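Local coordinates for protein BAG family molecular chaperone regulator 2 (Arabidopsis thaliana, PDB 4HWD) that probably acts as a co-chaperone that binds the ATPase domain of HSP70/HSC70 chaperones and regulates programmed cell death and stress responses, at residues I12-Q15 and V16-A20; A20-L23 and S24-T28; K35-E38 and K39-E42; L44-M47 and L48-L52; M70-E73 and R74-Y78. All blocks are in the same frame, centred on the assembly; numbering follows the deposited sequence.

Contact 1: residues I12-Q15 and V16-A20; sequences ISFQ and VERLA
E17 and L19 reach back along the helix to S13 and Q15 through i to i+4 backbone bonds, L19 N meeting Q15 O at 2.9 Å with an N-H...O angle of 146°. The bond from R18 N to F14 O is weak.

On the outward side R18 carries most of the side-chain contact. Its CD methylene lies 3.5 Å from F14 CE2, approaching the ring obliquely. The two side chains lie side by side and point the same way, CD making the touch, and the guanidinium plane is turned 19° from the ring. Q15 closes in on the same methylene, with OE1 3.4 Å from R18 CD and near the plane of the guanidinium, at its edge. The glutamine gets there because its chain bends at chi2 (47°), which carries the amide forward along the helix. A water donates to E17 OE2 at 2.9 Å and, weakly, to F14 O.

On the inward side I12 CG2 meets V16 CG2 at 3.6 Å. V16 also packs on Q71 and Y78 of helix 63-89, whereas I12, Q15 and L19 touch Q51 of helix 38-57, as expected in the three-helix bundle of a BAG domain. With an alanine at Q15 the amide beside R18 CD is lost, and the arginine arm would probably be held on the F14 side alone and freer to turn.

Methyls of I12, V16 and L19 face the other helices, F14 and R18 lie outside, and Q15 spans both; the R18 contacts run mainly through aliphatic carbon.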
loop_
_atom_site.group_PDB
_atom_site.type_symbol
_atom_site.label_atom_id
_atom_site.label_comp_id
_atom_site.label_asym_id
_atom_site.label_seq_id
_atom_site.Cartn_x
_atom_site.Cartn_y
_atom_site.Cartn_z
ATOM N N ILE A 12 4.851 -6.191 6.953
ATOM C CA ILE A 12 3.924 -5.458 6.099
ATOM C C ILE A 12 4.483 -4.111 5.643
ATOM O O ILE A 12 4.336 -3.737 4.478
ATOM C CB ILE A 12 2.590 -5.219 6.823
ATOM C CG1 ILE A 12 1.873 -6.557 7.042
ATOM C CG2 ILE A 12 1.734 -4.257 6.019
ATOM C CD1 ILE A 12 0.646 -6.457 7.916
ATOM N N SER A 13 5.114 -3.390 6.565
ATOM C CA SER A 13 5.697 -2.095 6.265
ATOM C C SER A 13 6.733 -2.250 5.179
ATOM O O SER A 13 6.854 -1.416 4.294
ATOM C CB SER A 13 6.346 -1.509 7.519
ATOM O OG SER A 13 5.357 -1.259 8.502
ATOM N N PHE A 14 7.491 -3.332 5.269
ATOM C CA PHE A 14 8.525 -3.649 4.295
ATOM C C PHE A 14 7.902 -3.893 2.917
ATOM O O PHE A 14 8.406 -3.405 1.909
ATOM C CB PHE A 14 9.261 -4.896 4.769
ATOM C CG PHE A 14 10.218 -5.466 3.768
ATOM C CD1 PHE A 14 11.539 -5.027 3.719
ATOM C CD2 PHE A 14 9.816 -6.495 2.908
ATOM C CE1 PHE A 14 12.452 -5.614 2.831
ATOM C CE2 PHE A 14 10.717 -7.082 2.019
ATOM C CZ PHE A 14 12.039 -6.641 1.983
ATOM N N GLN A 15 6.807 -4.657 2.874
ATOM C CA GLN A 15 6.149 -4.956 1.598
ATOM C C GLN A 15 5.430 -3.714 1.066
ATOM O O GLN A 15 5.422 -3.459 -0.133
ATOM C CB GLN A 15 5.155 -6.120 1.759
ATOM C CG GLN A 15 4.672 -6.714 0.433
ATOM C CD GLN A 15 5.822 -6.986 -0.539
ATOM O OE1 GLN A 15 6.902 -7.420 -0.132
ATOM N NE2 GLN A 15 5.590 -6.736 -1.825
ATOM N N VAL A 16 4.850 -2.934 1.969
ATOM C CA VAL A 16 4.157 -1.713 1.595
ATOM C C VAL A 16 5.081 -0.711 0.897
ATOM O O VAL A 16 4.670 -0.065 -0.077
ATOM C CB VAL A 16 3.509 -1.052 2.833
ATOM C CG1 VAL A 16 2.990 0.344 2.493
ATOM C CG2 VAL A 16 2.388 -1.923 3.338
ATOM N N GLU A 17 6.321 -0.564 1.369
ATOM C CA GLU A 17 7.217 0.388 0.714
ATOM C C GLU A 17 7.700 -0.134 -0.628
ATOM O O GLU A 17 8.089 0.641 -1.511
ATOM C CB GLU A 17 8.402 0.771 1.610
ATOM C CG GLU A 17 9.287 -0.350 2.094
ATOM C CD GLU A 17 10.328 0.156 3.085
ATOM O OE1 GLU A 17 9.953 0.951 3.975
ATOM O OE2 GLU A 17 11.511 -0.239 2.984
ATOM N N ARG A 18 7.671 -1.453 -0.791
ATOM C CA ARG A 18 8.059 -2.039 -2.063
ATOM C C ARG A 18 6.894 -1.758 -3.017
ATOM O O ARG A 18 7.094 -1.510 -4.194
ATOM C CB ARG A 18 8.291 -3.542 -1.912
ATOM C CG ARG A 18 9.389 -3.906 -0.921
ATOM C CD ARG A 18 9.609 -5.411 -0.864
ATOM N NE ARG A 18 10.045 -5.930 -2.151
ATOM C CZ ARG A 18 11.188 -5.596 -2.742
ATOM N NH1 ARG A 18 12.014 -4.745 -2.150
ATOM N NH2 ARG A 18 11.503 -6.101 -3.931
ATOM N N LEU A 19 5.671 -1.790 -2.493
ATOM C CA LEU A 19 4.480 -1.513 -3.298
ATOM C C LEU A 19 4.448 -0.039 -3.718
ATOM O O LEU A 19 4.051 0.285 -4.840
ATOM C CB LEU A 19 3.210 -1.866 -2.510
ATOM C CG LEU A 19 2.935 -3.372 -2.387
ATOM C CD1 LEU A 19 1.973 -3.659 -1.251
ATOM C CD2 LEU A 19 2.385 -3.882 -3.730
ATOM N N ALA A 20 4.873 0.841 -2.812
ATOM C CA ALA A 20 4.924 2.280 -3.072
ATOM C C ALA A 20 5.959 2.564 -4.143
ATOM O O ALA A 20 5.876 3.561 -4.859
ATOM C CB ALA A 20 5.289 3.035 -1.800
HETATM O O HOH W 1 11.405 -2.299 0.940
#

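Contact 2: residues A20-L23 and S24-T28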
loop_
_atom_site.group_PDB
_atom_site.type_symbol
_atom_site.label_atom_id
_atom_site.label_comp_id
_atom_site.label_asym_id
_atom_site.label_seq_id
_atom_site.Cartn_x
_atom_site.Cartn_y
_atom_site.Cartn_z
ATOM N N ALA A 20 4.873 0.841 -2.812
ATOM C CA ALA A 20 4.924 2.280 -3.072
ATOM C C ALA A 20 5.959 2.564 -4.143
ATOM O O ALA A 20 5.876 3.561 -4.859
ATOM C CB ALA A 20 5.289 3.035 -1.800
ATOM N N GLY A 21 6.947 1.685 -4.238
ATOM C CA GLY A 21 7.988 1.850 -5.228
ATOM C C GLY A 21 7.403 1.580 -6.597
ATOM O O GLY A 21 7.714 2.284 -7.556
ATOM N N GLN A 22 6.555 0.558 -6.697
ATOM C CA GLN A 22 5.939 0.242 -7.977
ATOM C C GLN A 22 4.940 1.335 -8.354
ATOM O O GLN A 22 4.821 1.692 -9.523
ATOM C CB GLN A 22 5.240 -1.115 -7.930
ATOM C CG GLN A 22 4.703 -1.549 -9.274
ATOM C CD GLN A 22 5.782 -1.562 -10.337
ATOM O OE1 GLN A 22 6.811 -2.210 -10.178
ATOM N NE2 GLN A 22 5.552 -0.842 -11.426
ATOM N N LEU A 23 4.226 1.866 -7.366
ATOM C CA LEU A 23 3.265 2.944 -7.619
ATOM C C LEU A 23 3.999 4.194 -8.111
ATOM O O LEU A 23 3.536 4.876 -9.021
ATOM C CB LEU A 23 2.497 3.277 -6.344
ATOM C CG LEU A 23 1.578 4.505 -6.348
ATOM C CD1 LEU A 23 0.400 4.303 -7.303
ATOM C CD2 LEU A 23 1.089 4.747 -4.926
ATOM N N SER A 24 5.152 4.482 -7.509
ATOM C CA SER A 24 5.951 5.646 -7.892
ATOM C C SER A 24 6.399 5.515 -9.352
ATOM O O SER A 24 6.432 6.501 -10.093
ATOM C CB SER A 24 7.166 5.782 -6.962
ATOM O OG SER A 24 7.890 6.975 -7.215
ATOM N N ALA A 25 6.730 4.292 -9.764
ATOM C CA ALA A 25 7.137 4.040 -11.142
ATOM C C ALA A 25 5.956 4.288 -12.087
ATOM O O ALA A 25 6.120 4.919 -13.135
ATOM C CB ALA A 25 7.637 2.614 -11.294
ATOM N N PHE A 26 4.775 3.786 -11.722
ATOM C CA PHE A 26 3.579 3.984 -12.541
ATOM C C PHE A 26 3.242 5.466 -12.574
ATOM O O PHE A 26 2.867 6.001 -13.609
ATOM C CB PHE A 26 2.362 3.228 -11.977
ATOM C CG PHE A 26 2.405 1.738 -12.184
ATOM C CD1 PHE A 26 3.176 1.174 -13.196
ATOM C CD2 PHE A 26 1.615 0.899 -11.402
ATOM C CE1 PHE A 26 3.162 -0.206 -13.424
ATOM C CE2 PHE A 26 1.593 -0.479 -11.624
ATOM C CZ PHE A 26 2.368 -1.031 -12.643
ATOM N N ASP A 27 3.375 6.127 -11.432
ATOM C CA ASP A 27 3.088 7.553 -11.347
ATOM C C ASP A 27 3.962 8.350 -12.317
ATOM O O ASP A 27 3.460 9.197 -13.048
ATOM C CB ASP A 27 3.301 8.058 -9.914
ATOM C CG ASP A 27 2.939 9.529 -9.749
ATOM O OD1 ASP A 27 1.753 9.877 -9.938
ATOM O OD2 ASP A 27 3.838 10.340 -9.426
ATOM N N THR A 28 5.265 8.078 -12.333
ATOM C CA THR A 28 6.157 8.805 -13.233
ATOM C C THR A 28 5.856 8.496 -14.701
ATOM O O THR A 28 5.809 9.404 -15.532
ATOM C CB THR A 28 7.647 8.510 -12.929
ATOM O OG1 THR A 28 7.918 7.120 -13.121
ATOM C CG2 THR A 28 7.978 8.893 -11.496
#
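The Q22-F26 pair is an amide-aromatic contact one turn apart on helix 2-31 of the BAG-domain three-helix bundle, lying at the surface beside helix 38-57. Q22 NE2 sits over one face of the F26 ring, 3.2 Å above its plane and displaced toward the rim, where F26 CE1 is the nearest carbon. The amide is not stacked flat: its plane makes 59° with the ring, so the nitrogen and not the whole group meets the aromatic surface. Farther back along the glutamine, CG comes within 4.0 Å of F26 CE2.

Two torsions bring the groups together. Q22 is bent at chi2 (55°), which swings its amide toward the following turn, and F26 places CG beside its own backbone N, aiming the ring back toward Q22. Contacts with N40, L41 and L44 of helix 38-57, and with V36 of the loop before it, make the same ring part of the junction with the second helix. L23, by contrast, packs against L82 and L85 of helix 63-89.

Regular helical bonding runs beneath these side chains. F26 N donates to Q22 O at 3.0 Å, and D27 N to L23 O at 2.7 Å. T28 turns its hydroxyl back to the helix: OG1 donates to the carbonyl oxygen A25 O, three residues earlier, at 2.8 Å.

Contact 3: residues K35-E38 and K39-E42; sequences KVEE and KNLE
The carboxylates of E38 and E42 do not lie face to face: their planes stand 65° apart, and E38 OE1 keeps 4.0 Å from E42 OE2. A water fills the role of mediator between the like charges, donating to E38 OE1 at 2.6 Å and to E42 OE2 as well. The second oxygen of E38, OE2, rests against the methyl L41 CD2. The flat amide of N40 presents ND2 to the aliphatic E37 CB, 3.1 Å away.

E37 occupies the N-cap position of helix 38-57, where the loop from the first helix of the BAG bundle turns into the second. Its carbonyl oxygen takes N40 N at 3.0 Å, with the donor well above the carbonyl plane, and L41 N weakly. The E37 carboxylate is directed at K39: OE2 forms a salt bridge of 3.1 Å with K39 NZ, the nitrogen approaching nearly in line with the C-O bond. For this the lysine folds back on itself, CG lying between the backbone N and the carbonyl carbon (chi1 57°) and the chain bending at each torsion beyond, so that its methylenes wrap round the same oxygen.

Replacing E38 by an alanine would probably leave the water with one carboxylate anchor and strip L41 CD2 of a neighbour. Negative groups in this first turn are likely to be eased by the positive end of the helix.

On the inner side V36 CG1 meets L41 CD1 at 3.4 Å, the two side chains crossing at about a right angle, while V36 O accepts a hydrogen bond from N89 ND2.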
loop_
_atom_site.group_PDB
_atom_site.type_symbol
_atom_site.label_atom_id
_atom_site.label_comp_id
_atom_site.label_asym_id
_atom_site.label_seq_id
_atom_site.Cartn_x
_atom_site.Cartn_y
_atom_site.Cartn_z
ATOM N N LYS A 35 2.183 5.341 -21.118
ATOM C CA LYS A 35 1.018 4.511 -20.820
ATOM C C LYS A 35 1.402 3.285 -19.995
ATOM O O LYS A 35 2.498 2.738 -20.139
ATOM C CB LYS A 35 0.347 4.050 -22.117
ATOM C CG LYS A 35 -0.953 3.265 -21.924
ATOM C CD LYS A 35 -2.151 4.188 -21.750
ATOM C CE LYS A 35 -3.456 3.399 -21.745
ATOM N NZ LYS A 35 -4.656 4.282 -21.854
ATOM N N VAL A 36 0.482 2.872 -19.128
ATOM C CA VAL A 36 0.667 1.709 -18.260
ATOM C C VAL A 36 -0.519 0.776 -18.466
ATOM O O VAL A 36 -1.658 1.226 -18.571
ATOM C CB VAL A 36 0.750 2.125 -16.760
ATOM C CG1 VAL A 36 0.541 0.914 -15.852
ATOM C CG2 VAL A 36 2.111 2.743 -16.475
ATOM N N GLU A 37 -0.246 -0.521 -18.534
ATOM C CA GLU A 37 -1.300 -1.506 -18.737
ATOM C C GLU A 37 -2.309 -1.391 -17.593
ATOM O O GLU A 37 -1.934 -1.361 -16.420
ATOM C CB GLU A 37 -0.686 -2.907 -18.786
ATOM C CG GLU A 37 -1.488 -3.933 -19.569
ATOM C CD GLU A 37 -0.673 -5.182 -19.883
ATOM O OE1 GLU A 37 0.363 -5.056 -20.573
ATOM O OE2 GLU A 37 -1.062 -6.287 -19.442
ATOM N N GLU A 38 -3.589 -1.319 -17.937
ATOM C CA GLU A 38 -4.630 -1.188 -16.927
ATOM C C GLU A 38 -4.629 -2.330 -15.917
ATOM O O GLU A 38 -4.753 -2.102 -14.715
ATOM C CB GLU A 38 -6.006 -1.089 -17.590
ATOM C CG GLU A 38 -7.132 -0.866 -16.594
ATOM C CD GLU A 38 -6.945 0.397 -15.767
ATOM O OE1 GLU A 38 -7.676 0.565 -14.769
ATOM O OE2 GLU A 38 -6.072 1.223 -16.118
ATOM N N LYS A 39 -4.493 -3.556 -16.406
ATOM C CA LYS A 39 -4.479 -4.715 -15.529
ATOM C C LYS A 39 -3.385 -4.603 -14.464
ATOM O O LYS A 39 -3.524 -5.159 -13.381
ATOM C CB LYS A 39 -4.312 -6.005 -16.351
ATOM C CG LYS A 39 -3.075 -6.055 -17.233
ATOM C CD LYS A 39 -1.843 -6.487 -16.448
ATOM C CE LYS A 39 -1.793 -8.000 -16.257
ATOM N NZ LYS A 39 -1.486 -8.700 -17.537
ATOM N N ASN A 40 -2.309 -3.880 -14.767
ATOM C CA ASN A 40 -1.221 -3.706 -13.802
ATOM C C ASN A 40 -1.612 -2.726 -12.708
ATOM O O ASN A 40 -1.201 -2.870 -11.557
ATOM C CB ASN A 40 0.057 -3.234 -14.496
ATOM C CG ASN A 40 0.720 -4.343 -15.292
ATOM O OD1 ASN A 40 0.831 -5.477 -14.817
ATOM N ND2 ASN A 40 1.166 -4.025 -16.504
ATOM N N LEU A 41 -2.402 -1.725 -13.075
ATOM C CA LEU A 41 -2.880 -0.742 -12.104
ATOM C C LEU A 41 -3.828 -1.485 -11.166
ATOM O O LEU A 41 -3.838 -1.252 -9.956
ATOM C CB LEU A 41 -3.621 0.393 -12.818
ATOM C CG LEU A 41 -2.921 1.752 -12.948
ATOM C CD1 LEU A 41 -1.428 1.575 -13.137
ATOM C CD2 LEU A 41 -3.534 2.522 -14.110
ATOM N N GLU A 42 -4.601 -2.405 -11.740
ATOM C CA GLU A 42 -5.557 -3.211 -10.983
ATOM C C GLU A 42 -4.867 -4.244 -10.111
ATOM O O GLU A 42 -5.245 -4.430 -8.957
ATOM C CB GLU A 42 -6.542 -3.898 -11.936
ATOM C CG GLU A 42 -7.208 -2.934 -12.912
ATOM C CD GLU A 42 -8.292 -3.587 -13.743
ATOM O OE1 GLU A 42 -8.070 -4.711 -14.243
ATOM O OE2 GLU A 42 -9.368 -2.968 -13.899
HETATM O O HOH W 2 -10.017 -0.372 -13.983
#

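Contact 4: residues L44-M47 and L48-L52; sequences LMEM and LMNQL
L48, M49, N50 and Q51 each donate their backbone N-H to the carbonyl four residues earlier, making an unbroken run of alpha-helical bonds in helix 38-57. M49 N to M45 O is nearly straight at 167°, and N50 N to E46 O is the shortest at 2.7 Å.

Side-chain contacts follow the same spacing. L44 CG and L48 CD1 approach to 4.5 Å on the side facing the other helices, where L48 packs on L82. M45 SD lies 4.4 Å from M49 CG, a loose sulfur-methylene contact along a neighbouring strip.

E46 and N50 run side by side and point the same way on the outer surface. E46 gets close by bending at chi2 (-83°), which folds its carboxylate forward along the helix. As modelled, however, E46 OE2 approaches N50 OD1, at 3.7 Å, and the carboxylate and amide planes are 70° apart.

The two turns are held mainly by backbone bonds, with light apolar contact added. The E46-N50 pair adds proximity between two oxygens, which is unlikely to contribute attraction in this rotation of the amide.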
loop_
_atom_site.group_PDB
_atom_site.type_symbol
_atom_site.label_atom_id
_atom_site.label_comp_id
_atom_site.label_asym_id
_atom_site.label_seq_id
_atom_site.Cartn_x
_atom_site.Cartn_y
_atom_site.Cartn_z
ATOM N N LEU A 44 -1.980 -4.041 -8.810
ATOM C CA LEU A 44 -1.363 -3.282 -7.722
ATOM C C LEU A 44 -2.433 -2.910 -6.692
ATOM O O LEU A 44 -2.176 -2.906 -5.490
ATOM C CB LEU A 44 -0.698 -2.003 -8.264
ATOM C CG LEU A 44 0.190 -1.215 -7.288
ATOM C CD1 LEU A 44 1.438 -2.043 -6.980
ATOM C CD2 LEU A 44 0.595 0.130 -7.889
ATOM N N MET A 45 -3.641 -2.607 -7.161
ATOM C CA MET A 45 -4.716 -2.249 -6.249
ATOM C C MET A 45 -5.028 -3.388 -5.285
ATOM O O MET A 45 -5.205 -3.163 -4.097
ATOM C CB MET A 45 -5.982 -1.873 -7.023
ATOM C CG MET A 45 -7.144 -1.470 -6.116
ATOM S SD MET A 45 -6.765 0.021 -5.199
ATOM C CE MET A 45 -7.255 1.308 -6.431
ATOM N N GLU A 46 -5.103 -4.610 -5.800
ATOM C CA GLU A 46 -5.389 -5.774 -4.967
ATOM C C GLU A 46 -4.248 -6.043 -3.976
ATOM O O GLU A 46 -4.486 -6.480 -2.847
ATOM C CB GLU A 46 -5.621 -7.010 -5.850
ATOM C CG GLU A 46 -5.943 -8.311 -5.091
ATOM C CD GLU A 46 -4.710 -9.046 -4.590
ATOM O OE1 GLU A 46 -3.616 -8.869 -5.178
ATOM O OE2 GLU A 46 -4.837 -9.823 -3.621
ATOM N N MET A 47 -3.014 -5.789 -4.391
ATOM C CA MET A 47 -1.884 -6.014 -3.496
ATOM C C MET A 47 -1.920 -5.030 -2.330
ATOM O O MET A 47 -1.719 -5.421 -1.178
ATOM C CB MET A 47 -0.563 -5.912 -4.264
ATOM C CG MET A 47 -0.300 -7.123 -5.163
ATOM S SD MET A 47 1.161 -7.002 -6.210
ATOM C CE MET A 47 0.468 -7.299 -7.820
ATOM N N LEU A 48 -2.207 -3.761 -2.617
ATOM C CA LEU A 48 -2.282 -2.749 -1.561
ATOM C C LEU A 48 -3.394 -3.121 -0.584
ATOM O O LEU A 48 -3.193 -3.106 0.635
ATOM C CB LEU A 48 -2.565 -1.358 -2.151
ATOM C CG LEU A 48 -1.505 -0.709 -3.050
ATOM C CD1 LEU A 48 -2.108 0.465 -3.816
ATOM C CD2 LEU A 48 -0.336 -0.253 -2.198
ATOM N N MET A 49 -4.563 -3.455 -1.121
ATOM C CA MET A 49 -5.706 -3.824 -0.291
ATOM C C MET A 49 -5.415 -5.103 0.483
ATOM O O MET A 49 -5.812 -5.247 1.639
ATOM C CB MET A 49 -6.964 -4.009 -1.156
ATOM C CG MET A 49 -7.487 -2.727 -1.810
ATOM S SD MET A 49 -7.977 -1.460 -0.605
ATOM C CE MET A 49 -9.501 -2.182 0.096
ATOM N N ASN A 50 -4.715 -6.032 -0.153
ATOM C CA ASN A 50 -4.369 -7.280 0.521
ATOM C C ASN A 50 -3.519 -7.007 1.763
ATOM O O ASN A 50 -3.675 -7.672 2.783
ATOM C CB ASN A 50 -3.596 -8.202 -0.407
ATOM C CG ASN A 50 -3.276 -9.528 0.248
ATOM O OD1 ASN A 50 -3.802 -10.569 -0.139
ATOM N ND2 ASN A 50 -2.419 -9.492 1.259
ATOM N N GLN A 51 -2.610 -6.037 1.668
ATOM C CA GLN A 51 -1.758 -5.684 2.801
ATOM C C GLN A 51 -2.607 -5.017 3.869
ATOM O O GLN A 51 -2.350 -5.156 5.059
ATOM C CB GLN A 51 -0.646 -4.723 2.364
ATOM C CG GLN A 51 0.465 -5.349 1.548
ATOM C CD GLN A 51 1.075 -6.571 2.233
ATOM O OE1 GLN A 51 1.254 -6.587 3.452
ATOM N NE2 GLN A 51 1.409 -7.594 1.444
ATOM N N LEU A 52 -3.622 -4.281 3.431
ATOM C CA LEU A 52 -4.506 -3.571 4.342
ATOM C C LEU A 52 -5.378 -4.514 5.187
ATOM O O LEU A 52 -5.640 -4.235 6.359
ATOM C CB LEU A 52 -5.378 -2.587 3.546
ATOM C CG LEU A 52 -5.999 -1.437 4.343
ATOM C CD1 LEU A 52 -4.919 -0.720 5.130
ATOM C CD2 LEU A 52 -6.704 -0.477 3.400
#

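Contact 5: residues M70-E73 and R74-Y78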
loop_
_atom_site.group_PDB
_atom_site.type_symbol
_atom_site.label_atom_id
_atom_site.label_comp_id
_atom_site.label_asym_id
_atom_site.label_seq_id
_atom_site.Cartn_x
_atom_site.Cartn_y
_atom_site.Cartn_z
ATOM N N MET A 70 -0.321 4.582 11.370
ATOM C CA MET A 70 0.378 5.350 10.343
ATOM C C MET A 70 0.596 4.512 9.087
ATOM O O MET A 70 0.749 5.046 7.990
ATOM C CB MET A 70 1.739 5.817 10.866
ATOM C CG MET A 70 2.618 6.472 9.794
ATOM S SD MET A 70 4.275 5.750 9.634
ATOM C CE MET A 70 4.001 4.497 8.385
ATOM N N GLN A 71 0.607 3.198 9.258
ATOM C CA GLN A 71 0.814 2.283 8.148
ATOM C C GLN A 71 -0.435 2.095 7.277
ATOM O O GLN A 71 -0.349 2.113 6.049
ATOM C CB GLN A 71 1.294 0.933 8.677
ATOM C CG GLN A 71 1.981 0.090 7.621
ATOM C CD GLN A 71 3.260 0.736 7.110
ATOM O OE1 GLN A 71 3.603 0.607 5.941
ATOM N NE2 GLN A 71 3.976 1.425 7.994
ATOM N N GLU A 72 -1.598 1.904 7.889
ATOM C CA GLU A 72 -2.798 1.746 7.077
ATOM C C GLU A 72 -3.218 3.120 6.569
ATOM O O GLU A 72 -3.910 3.236 5.562
ATOM C CB GLU A 72 -3.927 1.081 7.867
ATOM C CG GLU A 72 -4.514 1.880 8.999
ATOM C CD GLU A 72 -5.720 1.179 9.575
ATOM O OE1 GLU A 72 -5.550 0.056 10.105
ATOM O OE2 GLU A 72 -6.835 1.741 9.481
ATOM N N GLU A 73 -2.769 4.155 7.274
ATOM C CA GLU A 73 -3.028 5.539 6.903
ATOM C C GLU A 73 -2.207 5.850 5.643
ATOM O O GLU A 73 -2.644 6.597 4.753
ATOM C CB GLU A 73 -2.610 6.457 8.052
ATOM C CG GLU A 73 -2.427 7.914 7.672
ATOM C CD GLU A 73 -2.370 8.827 8.887
ATOM O OE1 GLU A 73 -2.014 10.018 8.729
ATOM O OE2 GLU A 73 -2.694 8.357 10.000
ATOM N N ARG A 74 -1.014 5.260 5.581
ATOM C CA ARG A 74 -0.113 5.421 4.445
ATOM C C ARG A 74 -0.686 4.652 3.266
ATOM O O ARG A 74 -0.618 5.105 2.124
ATOM C CB ARG A 74 1.274 4.879 4.794
ATOM C CG ARG A 74 2.092 4.430 3.597
ATOM C CD ARG A 74 3.565 4.372 3.959
ATOM N NE ARG A 74 4.107 5.711 4.179
ATOM C CZ ARG A 74 5.115 5.983 5.005
ATOM N NH1 ARG A 74 5.693 5.007 5.700
ATOM N NH2 ARG A 74 5.552 7.228 5.132
ATOM N N LEU A 75 -1.254 3.487 3.564
ATOM C CA LEU A 75 -1.869 2.629 2.561
ATOM C C LEU A 75 -3.110 3.289 1.981
ATOM O O LEU A 75 -3.419 3.120 0.802
ATOM C CB LEU A 75 -2.253 1.282 3.175
ATOM C CG LEU A 75 -1.176 0.210 3.137
ATOM C CD1 LEU A 75 -1.563 -0.947 4.045
ATOM C CD2 LEU A 75 -0.979 -0.252 1.699
ATOM N N HIS A 76 -3.831 4.027 2.814
ATOM C CA HIS A 76 -5.024 4.715 2.357
ATOM C C HIS A 76 -4.595 5.754 1.339
ATOM O O HIS A 76 -5.246 5.938 0.311
ATOM C CB HIS A 76 -5.735 5.403 3.526
ATOM C CG HIS A 76 -6.468 4.461 4.431
ATOM N ND1 HIS A 76 -7.126 4.882 5.567
ATOM C CD2 HIS A 76 -6.652 3.121 4.362
ATOM C CE1 HIS A 76 -7.686 3.841 6.159
ATOM N NE2 HIS A 76 -7.414 2.760 5.449
ATOM N N LYS A 77 -3.488 6.424 1.637
ATOM C CA LYS A 77 -2.945 7.448 0.764
ATOM C C LYS A 77 -2.534 6.866 -0.587
ATOM O O LYS A 77 -2.688 7.517 -1.620
ATOM C CB LYS A 77 -1.741 8.111 1.441
ATOM C CG LYS A 77 -1.032 9.155 0.593
ATOM C CD LYS A 77 0.169 9.748 1.324
ATOM C CE LYS A 77 0.904 10.760 0.453
ATOM N NZ LYS A 77 2.020 11.441 1.179
ATOM N N TYR A 78 -2.014 5.640 -0.579
ATOM C CA TYR A 78 -1.576 4.987 -1.813
ATOM C C TYR A 78 -2.738 4.509 -2.674
ATOM O O TYR A 78 -2.707 4.621 -3.906
ATOM C CB TYR A 78 -0.667 3.800 -1.499
ATOM C CG TYR A 78 0.660 4.170 -0.885
ATOM C CD1 TYR A 78 1.196 5.450 -1.040
ATOM C CD2 TYR A 78 1.407 3.223 -0.186
ATOM C CE1 TYR A 78 2.448 5.778 -0.511
ATOM C CE2 TYR A 78 2.661 3.535 0.344
ATOM C CZ TYR A 78 3.178 4.810 0.181
ATOM O OH TYR A 78 4.426 5.104 0.703
#
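R74 opens the turn by donating its backbone N to M70 O at 3.0 Å, while its side chain runs alongside M70. The methyl M70 CE comes within 3.2 Å of R74 NH1, approaching the guanidinium obliquely; bends at chi2 and chi3 of the methionine bring this methyl round.

L75 follows with a bond from its N to Q71 O, also 3.0 Å. This is the inward side of helix 63-89, third helix of the BAG bundle: L75 packs on L52 of the second helix, and Q71 on S13 of the first.

H76 donates its N to E72 O at 2.9 Å, and that oxygen also lies beneath the imidazole, 2.9 Å from the ring plane toward the rim at CD2. With CG set beside the backbone N (chi1 -74°), the ring is laid back over the preceding turn. Next to it runs the E72 side chain, OE2 4.0 Å from H76 CE1, its carboxylate turned 57° from the ring, while OE1 lies near the like-charged D56 OD2 of helix 38-57.

K77 N bonds to E73 O. Y78 N bonds to R74 O, which also sits over one face of the tyrosine ring; the phenol packs on A20.

In the fold
All five contacts fall within one three-helix BAG domain. Contacts 1 and 2 follow each other on helix 2-31 and share A20; contacts 3 and 4 adjoin on helix 38-57, and contact 5 belongs to helix 63-89. Contacts 1, 4 and 5, one on each helix, touch pairwise with centres 10 to 11 Å apart, contact 4 meeting contact 1 through M47 and Q51 and contact 5 through L48 and L52. F26 joins contact 2 to contacts 3 and 4. Contact 3, at the loop end, does not touch contact 5, their centres 21 Å apart. In BAG1 the second and third helices bind the HSP70 ATPase domain, so contacts 3 to 5 probably help shape the corresponding helices here.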